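Local coordinates for protein malic enzyme (Entamoeba histolytica, PDB 3NV9) that probably catalyses the oxidative decarboxylation of malate to pyruvate with NAD or NADP as the electron acceptor, as malic enzymes do, at residues K273-I276 with C277-N281; D461-H464 with I465-P469. One frame throughout, in Å; residues are numbered along the deposited sequence.

Contact 1: K273-I276 with C277-N281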
ATOM      1  N   LYS A 273      24.411   0.199  23.347  1.00 37.58           N
ATOM      2  CA  LYS A 273      24.977   1.199  24.263  1.00 37.35           C
ATOM      3  C   LYS A 273      26.160   0.588  25.031  1.00 37.78           C
ATOM      4  O   LYS A 273      27.144   1.284  25.328  1.00 36.85           O
ATOM      5  CB  LYS A 273      23.938   1.794  25.231  1.00 37.19           C
ATOM      6  CG  LYS A 273      22.716   2.474  24.579  1.00 36.96           C
ATOM      7  CD  LYS A 273      21.649   2.870  25.642  1.00 39.29           C
ATOM      8  CE  LYS A 273      22.193   3.773  26.769  1.00 39.62           C
ATOM      9  NZ  LYS A 273      21.157   4.144  27.787  1.00 41.80           N
ATOM     10  N   TRP A 274      26.066  -0.708  25.307  1.00 38.57           N
ATOM     11  CA  TRP A 274      27.111  -1.432  26.035  1.00 41.34           C
ATOM     12  C   TRP A 274      28.470  -1.506  25.292  1.00 42.01           C
ATOM     13  O   TRP A 274      29.519  -1.184  25.895  1.00 42.57           O
ATOM     14  CB  TRP A 274      26.624  -2.825  26.469  1.00 40.96           C
ATOM     15  CG  TRP A 274      27.675  -3.530  27.280  1.00 45.19           C
ATOM     16  CD1 TRP A 274      28.206  -4.786  27.046  1.00 44.29           C
ATOM     17  CD2 TRP A 274      28.366  -3.000  28.428  1.00 44.24           C
ATOM     18  NE1 TRP A 274      29.168  -5.049  27.992  1.00 47.22           N
ATOM     19  CE2 TRP A 274      29.282  -3.977  28.847  1.00 46.14           C
ATOM     20  CE3 TRP A 274      28.277  -1.803  29.150  1.00 45.09           C
ATOM     21  CZ2 TRP A 274      30.117  -3.787  29.957  1.00 47.62           C
ATOM     22  CZ3 TRP A 274      29.115  -1.599  30.237  1.00 44.15           C
ATOM     23  CH2 TRP A 274      30.023  -2.584  30.632  1.00 46.29           C
ATOM     24  N   GLU A 275      28.437  -1.890  24.006  1.00 42.58           N
ATOM     25  CA  GLU A 275      29.619  -1.869  23.113  1.00 43.50           C
ATOM     26  C   GLU A 275      30.280  -0.482  23.132  1.00 43.31           C
ATOM     27  O   GLU A 275      31.497  -0.346  23.238  1.00 43.88           O
ATOM     28  CB  GLU A 275      29.204  -2.283  21.701  1.00 43.87           C
ATOM     29  CG  GLU A 275      30.197  -1.945  20.548  1.00 48.18           C
ATOM     30  CD  GLU A 275      31.443  -2.862  20.495  1.00 53.01           C
ATOM     31  OE1 GLU A 275      31.452  -3.914  21.181  1.00 54.41           O
ATOM     32  OE2 GLU A 275      32.419  -2.521  19.777  1.00 54.05           O
ATOM     33  N   ILE A 276      29.447   0.551  23.074  1.00 42.85           N
ATOM     34  CA  ILE A 276      29.886   1.942  23.193  1.00 41.44           C
ATOM     35  C   ILE A 276      30.414   2.289  24.592  1.00 41.27           C
ATOM     36  O   ILE A 276      31.281   3.158  24.731  1.00 41.21           O
ATOM     37  CB  ILE A 276      28.710   2.883  22.779  1.00 41.04           C
ATOM     38  CG1 ILE A 276      28.486   2.779  21.273  1.00 39.81           C
ATOM     39  CG2 ILE A 276      28.905   4.333  23.272  1.00 39.21           C
ATOM     40  CD1 ILE A 276      27.105   3.246  20.813  1.00 40.93           C
ATOM     41  N   CYS A 277      29.879   1.631  25.623  1.00 41.00           N
ATOM     42  CA  CYS A 277      30.394   1.785  26.983  1.00 40.70           C
ATOM     43  C   CYS A 277      31.821   1.214  27.115  1.00 41.24           C
ATOM     44  O   CYS A 277      32.690   1.847  27.698  1.00 39.61           O
ATOM     45  CB  CYS A 277      29.452   1.163  27.994  1.00 41.21           C
ATOM     46  SG  CYS A 277      27.955   2.185  28.366  1.00 39.30           S
ATOM     47  N   GLU A 278      32.041   0.042  26.523  1.00 41.73           N
ATOM     48  CA  GLU A 278      33.344  -0.614  26.493  1.00 43.03           C
ATOM     49  C   GLU A 278      34.460   0.148  25.728  1.00 42.55           C
ATOM     50  O   GLU A 278      35.628   0.127  26.137  1.00 42.26           O
ATOM     51  CB  GLU A 278      33.207  -2.019  25.888  1.00 43.46           C
ATOM     52  CG  GLU A 278      32.008  -2.784  26.361  1.00 47.63           C
ATOM     53  CD  GLU A 278      32.324  -4.228  26.741  1.00 53.30           C
ATOM     54  OE1 GLU A 278      32.235  -5.135  25.857  1.00 51.33           O
ATOM     55  OE2 GLU A 278      32.672  -4.433  27.940  1.00 56.02           O
ATOM     56  N   THR A 279      34.087   0.838  24.638  1.00 41.95           N
ATOM     57  CA  THR A 279      35.069   1.327  23.629  1.00 40.17           C
ATOM     58  C   THR A 279      35.313   2.842  23.605  1.00 39.79           C
ATOM     59  O   THR A 279      36.252   3.314  22.968  1.00 40.32           O
ATOM     60  CB  THR A 279      34.626   0.887  22.201  1.00 40.30           C
ATOM     61  OG1 THR A 279      33.270   1.309  21.986  1.00 38.65           O
ATOM     62  CG2 THR A 279      34.696  -0.615  22.040  1.00 37.47           C
ATOM     63  N   THR A 280      34.484   3.618  24.286  1.00 38.73           N
ATOM     64  CA  THR A 280      34.551   5.078  24.147  1.00 38.27           C
ATOM     65  C   THR A 280      34.847   5.741  25.465  1.00 38.83           C
ATOM     66  O   THR A 280      34.814   5.078  26.505  1.00 39.01           O
ATOM     67  CB  THR A 280      33.247   5.665  23.514  1.00 38.10           C
ATOM     68  OG1 THR A 280      32.097   5.379  24.342  1.00 35.61           O
ATOM     69  CG2 THR A 280      33.029   5.073  22.094  1.00 36.94           C
ATOM     70  N   ASN A 281      35.155   7.036  25.419  1.00 39.60           N
ATOM     71  CA  ASN A 281      35.158   7.905  26.611  1.00 40.44           C
ATOM     72  C   ASN A 281      36.004   7.315  27.757  1.00 41.99           C
ATOM     73  O   ASN A 281      35.475   7.097  28.864  1.00 40.68           O
ATOM     74  CB  ASN A 281      33.695   8.126  27.069  1.00 39.91           C
ATOM     75  CG  ASN A 281      33.579   8.940  28.344  1.00 36.96           C
ATOM     76  OD1 ASN A 281      34.270   9.938  28.535  1.00 39.17           O
ATOM     77  ND2 ASN A 281      32.676   8.532  29.207  1.00 32.90           N
TER
HETATM   78  O   HOH W   1      30.233  -5.323  23.743  1.00 36.90           O
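The carbonyl oxygen of E275 takes two bonds from T279: OG1 reaches it at 2.7 Å, and the amide N adds a weaker one. This is the C-terminal turn of helix 271-279 in the NAD-binding, Rossmann-type domain, where the last i to i+4 amide bonds weaken and the T279 hydroxyl adds its own bond. T279 places OG1 between its own N and carbonyl carbon (chi1 53°), which swings the hydroxyl back over the preceding turn. It meets E275 O 30° out of the carbonyl plane, while the two side chains cross at an angle, T279 CG2 3.7 Å from E275 OE2. T280, the first residue to leave helical geometry, gives I276 O a weak amide bond; its OG1 is modelled so close to the same oxygen that this distance is doubtful. Earlier in the turn the bonding is regular, E278 N donating to W274 O at 2.9 Å.

On the outer side the W274 indole is covered by E278. CG of E278 sits over one face of the five-membered ring, 4.0 Å from its centroid, as a CH-pi contact. The chain bend at chi2 then lays the carboxylate over the ring with the two planes 29° apart, so OE2 comes to 3.3 Å from W274 CZ2. K265 adds a cation-pi contact to the same indole. C277 approaches the ring obliquely, its CB 3.4 Å from W274 CE3. The inward side of the helix packs on the domain's mixed sheet, near its edge: I276 rests on M250 and T280 on I248, both of strand 248-252, while K273 extends to a salt bridge with D252. The carboxylates of E275 and E278 share one water, which donates to E278 OE1 at 2.9 Å and to E275 OE1 at 3.2 Å.

Contact 2: D461-H464 with I465-P469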
ATOM      1  N   ASP A 461       0.966  19.730 -13.988  1.00 27.45           N
ATOM      2  CA  ASP A 461       0.867  20.644 -15.129  1.00 27.85           C
ATOM      3  C   ASP A 461      -0.491  20.498 -15.790  1.00 27.25           C
ATOM      4  O   ASP A 461      -1.111  21.489 -16.118  1.00 26.95           O
ATOM      5  CB  ASP A 461       1.992  20.424 -16.136  1.00 28.40           C
ATOM      6  CG  ASP A 461       3.351  20.755 -15.568  1.00 31.11           C
ATOM      7  OD1 ASP A 461       3.387  21.442 -14.536  1.00 36.21           O
ATOM      8  OD2 ASP A 461       4.372  20.336 -16.151  1.00 31.42           O
ATOM      9  N   SER A 462      -0.942  19.256 -15.950  1.00 26.70           N
ATOM     10  CA  SER A 462      -2.344  18.912 -16.316  1.00 26.63           C
ATOM     11  C   SER A 462      -3.492  19.331 -15.414  1.00 24.65           C
ATOM     12  O   SER A 462      -4.626  19.151 -15.797  1.00 24.01           O
ATOM     13  CB  SER A 462      -2.497  17.403 -16.404  1.00 26.05           C
ATOM     14  OG  SER A 462      -2.342  17.095 -17.761  1.00 34.87           O
ATOM     15  N   LYS A 463      -3.226  19.775 -14.198  1.00 24.24           N
ATOM     16  CA  LYS A 463      -4.338  20.157 -13.316  1.00 25.24           C
ATOM     17  C   LYS A 463      -5.074  18.959 -12.746  1.00 24.32           C
ATOM     18  O   LYS A 463      -6.155  19.129 -12.167  1.00 24.14           O
ATOM     19  CB  LYS A 463      -5.390  20.996 -14.053  1.00 24.42           C
ATOM     20  CG  LYS A 463      -5.308  22.470 -13.838  1.00 29.75           C
ATOM     21  CD  LYS A 463      -4.070  23.122 -14.398  1.00 30.99           C
ATOM     22  CE  LYS A 463      -4.386  24.601 -14.717  1.00 37.08           C
ATOM     23  NZ  LYS A 463      -3.212  25.514 -14.330  1.00 39.05           N
ATOM     24  N   HIS A 464      -4.517  17.760 -12.891  1.00 23.87           N
ATOM     25  CA  HIS A 464      -5.156  16.660 -12.157  1.00 24.85           C
ATOM     26  C   HIS A 464      -4.806  16.749 -10.660  1.00 24.71           C
ATOM     27  O   HIS A 464      -5.590  16.331  -9.826  1.00 24.43           O
ATOM     28  CB  HIS A 464      -4.804  15.306 -12.752  1.00 24.37           C
ATOM     29  CG  HIS A 464      -5.496  15.055 -14.040  1.00 24.18           C
ATOM     30  ND1 HIS A 464      -6.871  14.976 -14.131  1.00 24.94           N
ATOM     31  CD2 HIS A 464      -5.023  14.938 -15.303  1.00 21.51           C
ATOM     32  CE1 HIS A 464      -7.216  14.774 -15.387  1.00 17.08           C
ATOM     33  NE2 HIS A 464      -6.111  14.709 -16.113  1.00 20.81           N
ATOM     34  N   ILE A 465      -3.605  17.250 -10.363  1.00 24.02           N
ATOM     35  CA  ILE A 465      -3.280  17.774  -9.061  1.00 24.02           C
ATOM     36  C   ILE A 465      -3.487  19.314  -9.136  1.00 25.72           C
ATOM     37  O   ILE A 465      -2.818  20.024  -9.890  1.00 26.74           O
ATOM     38  CB  ILE A 465      -1.855  17.364  -8.643  1.00 23.46           C
ATOM     39  CG1 ILE A 465      -1.737  15.834  -8.544  1.00 22.94           C
ATOM     40  CG2 ILE A 465      -1.509  17.914  -7.326  1.00 21.16           C
ATOM     41  CD1 ILE A 465      -0.264  15.338  -8.696  1.00 22.69           C
ATOM     42  N   VAL A 466      -4.482  19.792  -8.417  1.00 25.96           N
ATOM     43  CA  VAL A 466      -4.932  21.180  -8.446  1.00 27.81           C
ATOM     44  C   VAL A 466      -3.858  22.055  -7.776  1.00 28.24           C
ATOM     45  O   VAL A 466      -3.233  21.587  -6.802  1.00 28.59           O
ATOM     46  CB  VAL A 466      -6.267  21.281  -7.613  1.00 27.17           C
ATOM     47  CG1 VAL A 466      -6.631  22.710  -7.263  1.00 33.38           C
ATOM     48  CG2 VAL A 466      -7.418  20.642  -8.353  1.00 27.67           C
ATOM     49  N   ASP A 467      -3.661  23.303  -8.241  1.00 26.77           N
ATOM     50  CA  ASP A 467      -2.743  24.224  -7.557  1.00 26.53           C
ATOM     51  C   ASP A 467      -3.337  24.541  -6.224  1.00 25.95           C
ATOM     52  O   ASP A 467      -4.560  24.600  -6.093  1.00 26.44           O
ATOM     53  CB  ASP A 467      -2.564  25.552  -8.309  1.00 27.11           C
ATOM     54  CG  ASP A 467      -2.020  25.366  -9.736  1.00 28.59           C
ATOM     55  OD1 ASP A 467      -1.065  24.564  -9.938  1.00 29.09           O
ATOM     56  OD2 ASP A 467      -2.519  26.067 -10.643  1.00 29.58           O
ATOM     57  N   PHE A 468      -2.481  24.739  -5.221  1.00 25.45           N
ATOM     58  CA  PHE A 468      -2.936  25.064  -3.884  1.00 24.02           C
ATOM     59  C   PHE A 468      -3.366  26.521  -3.821  1.00 24.48           C
ATOM     60  O   PHE A 468      -2.686  27.360  -4.371  1.00 23.23           O
ATOM     61  CB  PHE A 468      -1.825  24.826  -2.922  1.00 23.37           C
ATOM     62  CG  PHE A 468      -2.238  24.950  -1.494  1.00 22.35           C
ATOM     63  CD1 PHE A 468      -2.849  23.889  -0.849  1.00 17.39           C
ATOM     64  CD2 PHE A 468      -1.962  26.107  -0.780  1.00 21.92           C
ATOM     65  CE1 PHE A 468      -3.232  23.984   0.464  1.00 18.10           C
ATOM     66  CE2 PHE A 468      -2.348  26.219   0.566  1.00 22.87           C
ATOM     67  CZ  PHE A 468      -2.997  25.130   1.183  1.00 21.07           C
ATOM     68  N   PRO A 469      -4.485  26.830  -3.127  1.00 25.28           N
ATOM     69  CA  PRO A 469      -4.980  28.221  -3.204  1.00 26.70           C
ATOM     70  C   PRO A 469      -4.006  29.238  -2.604  1.00 28.13           C
ATOM     71  O   PRO A 469      -3.537  29.052  -1.484  1.00 27.68           O
ATOM     72  CB  PRO A 469      -6.311  28.156  -2.404  1.00 27.07           C
ATOM     73  CG  PRO A 469      -6.742  26.661  -2.570  1.00 24.37           C
ATOM     74  CD  PRO A 469      -5.412  25.987  -2.356  1.00 24.34           C
TER
HETATM   75  O   HOH W   2      -1.180  23.669 -12.345  1.00 37.60           O
HETATM   76  O   HOH W   3      -5.430  26.293 -12.420  1.00 44.98           O
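K463 turns the chain out of helix 438-461 with a positive phi of 75°, the left-handed residue of a Schellman motif whose two backbone bonds reach back into the last helical turn. H464 keeps near-helical angles, and from I465 to P469 the backbone is extended, carrying the connection to P469, the N-cap residue of helix 470-485. No direct hydrogen bond joins 461-464 to 465-469.

The side chains K463 and D467 meet at an angle across this bend. Bends at chi2 and chi4 of the lysine bring NZ to 3.8 Å from D467 OD2, a long salt bridge. Two waters fill in between the groups: one donates to D467 OD1 at 2.6 Å and accepts weakly from K463 NZ, and the other makes weak bonds to K463 NZ and D467 OD2. The neighbouring side chains turn elsewhere. H464 ND1 bonds E451 of the second subunit, I465 packs against L459 and Q460 of the preceding helix 438-461, and the F468 ring meets F42 of its own chain and W60 of the second subunit edge-to-face.

H464 and F468, among others, thus meet the dimer partner, whereas K463 and D467 stay within the turn. Both charged groups are exposed and water-bridged, so solvent probably screens the long salt bridge and leaves it a modest electrostatic tie.

The two contacts do not touch: their centres lie 53 Å apart, their nearest atoms about 41 Å, on opposite sides of the chain's centre. Both mark where a helix ends, but they serve different parts of the fold. Contact 1 belongs to the NAD-binding domain and touches no other subunit; a sulfate, most likely picked up during crystallisation, lies about 4 Å from the side chain of K273. Contact 2 lies in the connection between the last two helices, at the dimer interface. Neither includes a ligand of the sodium ion, which is bound by T348, R350 and P354. Contact 1 comes first in the chain.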